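Long-range contact in uncharacterized protein AF_0924 (Archaeoglobus fulgidus, PDB 3DT5), which is of unknown function but is probably a membrane protein, represented here by its C-terminal domain, which binds a calcium ion: residues 100-105 / 123-128. Numbering follows the deposited sequence.
Sequences VLWEEF and PEKPDW
K125 and P126 lie over one face of the W102 indole. Two CH-pi interactions hold them there: K125 CG stands 3.6 Å from the centroid of the five-membered ring, 7° off its normal, and P126 CD 3.8 Å from that of the six-membered ring. Proline suits the place because its CD methylene is rigid and polarised by the ring nitrogen; lysine offers an aliphatic stem, extended beyond CG, that slides past the indole. With chi1 at -178°, CG trans to the main-chain nitrogen, the W102 indole reaches out to the loop.

In apolar packing, P123 CG touches both W102 CH2 and F105 CE2 at 3.8 Å, while F105 CD2 sits over the rim of the opposite indole face. W102 CB meets the edge of the W128 ring at CZ2, 3.9 Å away. Replacing W102 by alanine would remove the indole and is likely to leave the K125 stem and P126 CD without a ring face, and P123 without its CH2 contact.

Among polar groups, K125 NZ forms a salt bridge with D99, the hydrogen-bond partner of W128 NE1. The loop leads from helix 88-116 to strand 130-131, while L101 and F105 pack against helix 16-35.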
loop_
_atom_site.group_PDB
_atom_site.type_symbol
_atom_site.label_atom_id
_atom_site.label_comp_id
_atom_site.label_asym_id
_atom_site.label_seq_id
_atom_site.Cartn_x
_atom_site.Cartn_y
_atom_site.Cartn_z
ATOM N N VAL A 100 7.688 -4.345 -1.583
ATOM C CA VAL A 100 8.421 -3.094 -1.898
ATOM C C VAL A 100 7.805 -1.862 -1.213
ATOM O O VAL A 100 8.536 -1.035 -0.683
ATOM C CB VAL A 100 8.553 -2.836 -3.432
ATOM C CG1 VAL A 100 9.288 -1.521 -3.695
ATOM C CG2 VAL A 100 9.348 -3.987 -4.078
ATOM N N LEU A 101 6.481 -1.731 -1.249
ATOM C CA LEU A 101 5.794 -0.657 -0.533
ATOM C C LEU A 101 6.179 -0.605 0.964
ATOM O O LEU A 101 6.448 0.469 1.545
ATOM C CB LEU A 101 4.284 -0.896 -0.663
ATOM C CG LEU A 101 3.297 -0.037 0.179
ATOM C CD1 LEU A 101 3.286 1.366 -0.352
ATOM C CD2 LEU A 101 1.865 -0.673 0.069
ATOM N N TRP A 102 6.201 -1.780 1.597
ATOM C CA TRP A 102 6.546 -1.859 3.010
ATOM C C TRP A 102 8.008 -1.411 3.214
ATOM O O TRP A 102 8.313 -0.595 4.088
ATOM C CB TRP A 102 6.346 -3.284 3.550
ATOM C CG TRP A 102 6.664 -3.313 5.035
ATOM C CD1 TRP A 102 7.811 -3.815 5.653
ATOM C CD2 TRP A 102 5.870 -2.733 6.070
ATOM N NE1 TRP A 102 7.722 -3.602 7.022
ATOM C CE2 TRP A 102 6.549 -2.950 7.301
ATOM C CE3 TRP A 102 4.613 -2.102 6.091
ATOM C CZ2 TRP A 102 6.030 -2.515 8.527
ATOM C CZ3 TRP A 102 4.103 -1.666 7.327
ATOM C CH2 TRP A 102 4.811 -1.885 8.516
ATOM N N GLU A 103 8.942 -1.922 2.420
ATOM C CA GLU A 103 10.340 -1.464 2.551
ATOM C C GLU A 103 10.462 0.064 2.380
ATOM O O GLU A 103 11.169 0.749 3.160
ATOM C CB GLU A 103 11.263 -2.223 1.594
ATOM C CG GLU A 103 11.353 -3.749 1.878
ATOM C CD GLU A 103 11.683 -4.119 3.342
ATOM O OE1 GLU A 103 11.000 -5.003 3.939
ATOM O OE2 GLU A 103 12.643 -3.541 3.901
ATOM N N GLU A 104 9.806 0.614 1.362
ATOM C CA GLU A 104 9.853 2.093 1.168
ATOM C C GLU A 104 9.266 2.825 2.357
ATOM O O GLU A 104 9.798 3.820 2.793
ATOM C CB GLU A 104 9.073 2.584 -0.055
ATOM C CG GLU A 104 9.765 2.316 -1.349
ATOM C CD GLU A 104 9.301 3.196 -2.478
ATOM O OE1 GLU A 104 10.033 3.151 -3.486
ATOM O OE2 GLU A 104 8.226 3.885 -2.455
ATOM N N PHE A 105 8.125 2.350 2.819
ATOM C CA PHE A 105 7.451 2.936 3.972
ATOM C C PHE A 105 8.395 3.029 5.164
ATOM O O PHE A 105 8.474 4.065 5.787
ATOM C CB PHE A 105 6.189 2.121 4.309
ATOM C CG PHE A 105 5.535 2.491 5.634
ATOM C CD1 PHE A 105 5.033 3.774 5.857
ATOM C CD2 PHE A 105 5.426 1.537 6.648
ATOM C CE1 PHE A 105 4.394 4.117 7.086
ATOM C CE2 PHE A 105 4.806 1.872 7.909
ATOM C CZ PHE A 105 4.274 3.156 8.097
ATOM N N PRO A 123 7.144 -0.079 13.060
ATOM C CA PRO A 123 6.051 -1.035 13.197
ATOM C C PRO A 123 6.466 -2.377 12.642
ATOM O O PRO A 123 7.361 -2.430 11.819
ATOM C CB PRO A 123 4.933 -0.423 12.350
ATOM C CG PRO A 123 5.610 0.476 11.364
ATOM C CD PRO A 123 6.874 0.953 12.033
ATOM N N GLU A 124 5.832 -3.451 13.098
ATOM C CA GLU A 124 6.058 -4.805 12.581
ATOM C C GLU A 124 5.329 -4.954 11.240
ATOM O O GLU A 124 4.318 -4.336 11.026
ATOM C CB GLU A 124 5.519 -5.838 13.568
ATOM C CG GLU A 124 6.197 -5.763 14.943
ATOM C CD GLU A 124 7.651 -6.249 14.909
ATOM O OE1 GLU A 124 8.590 -5.409 14.784
ATOM O OE2 GLU A 124 7.863 -7.484 15.018
ATOM N N LYS A 125 5.856 -5.764 10.334
ATOM C CA LYS A 125 5.231 -5.905 9.022
ATOM C C LYS A 125 3.913 -6.669 9.142
ATOM O O LYS A 125 3.899 -7.739 9.752
ATOM C CB LYS A 125 6.162 -6.665 8.089
ATOM C CG LYS A 125 5.666 -6.652 6.632
ATOM C CD LYS A 125 6.656 -7.397 5.742
ATOM C CE LYS A 125 6.034 -7.647 4.375
ATOM N NZ LYS A 125 7.148 -8.217 3.553
ATOM N N PRO A 126 2.817 -6.163 8.527
ATOM C CA PRO A 126 1.596 -6.968 8.648
ATOM C C PRO A 126 1.519 -8.102 7.612
ATOM O O PRO A 126 2.309 -8.125 6.640
ATOM C CB PRO A 126 0.476 -5.945 8.386
ATOM C CG PRO A 126 1.084 -5.006 7.399
ATOM C CD PRO A 126 2.592 -4.934 7.724
ATOM N N ASP A 127 0.578 -9.025 7.820
ATOM C CA ASP A 127 0.215 -10.015 6.821
ATOM C C ASP A 127 -0.588 -9.296 5.750
ATOM O O ASP A 127 -1.484 -8.544 6.066
ATOM C CB ASP A 127 -0.637 -11.132 7.466
ATOM C CG ASP A 127 0.140 -11.880 8.537
ATOM O OD1 ASP A 127 1.373 -11.961 8.404
ATOM O OD2 ASP A 127 -0.455 -12.351 9.524
ATOM N N TRP A 128 -0.277 -9.549 4.484
ATOM C CA TRP A 128 -1.058 -8.976 3.381
ATOM C C TRP A 128 -2.362 -9.776 3.249
ATOM O O TRP A 128 -2.341 -11.019 3.293
ATOM C CB TRP A 128 -0.253 -9.033 2.099
ATOM C CG TRP A 128 1.034 -8.256 2.207
ATOM C CD1 TRP A 128 2.292 -8.700 1.910
ATOM C CD2 TRP A 128 1.168 -6.896 2.656
ATOM N NE1 TRP A 128 3.214 -7.684 2.124
ATOM C CE2 TRP A 128 2.548 -6.569 2.583
ATOM C CE3 TRP A 128 0.257 -5.906 3.063
ATOM C CZ2 TRP A 128 3.030 -5.285 2.911
ATOM C CZ3 TRP A 128 0.742 -4.613 3.380
ATOM C CH2 TRP A 128 2.115 -4.332 3.312
HETATM O O HOH W 1 8.964 -5.945 2.647
#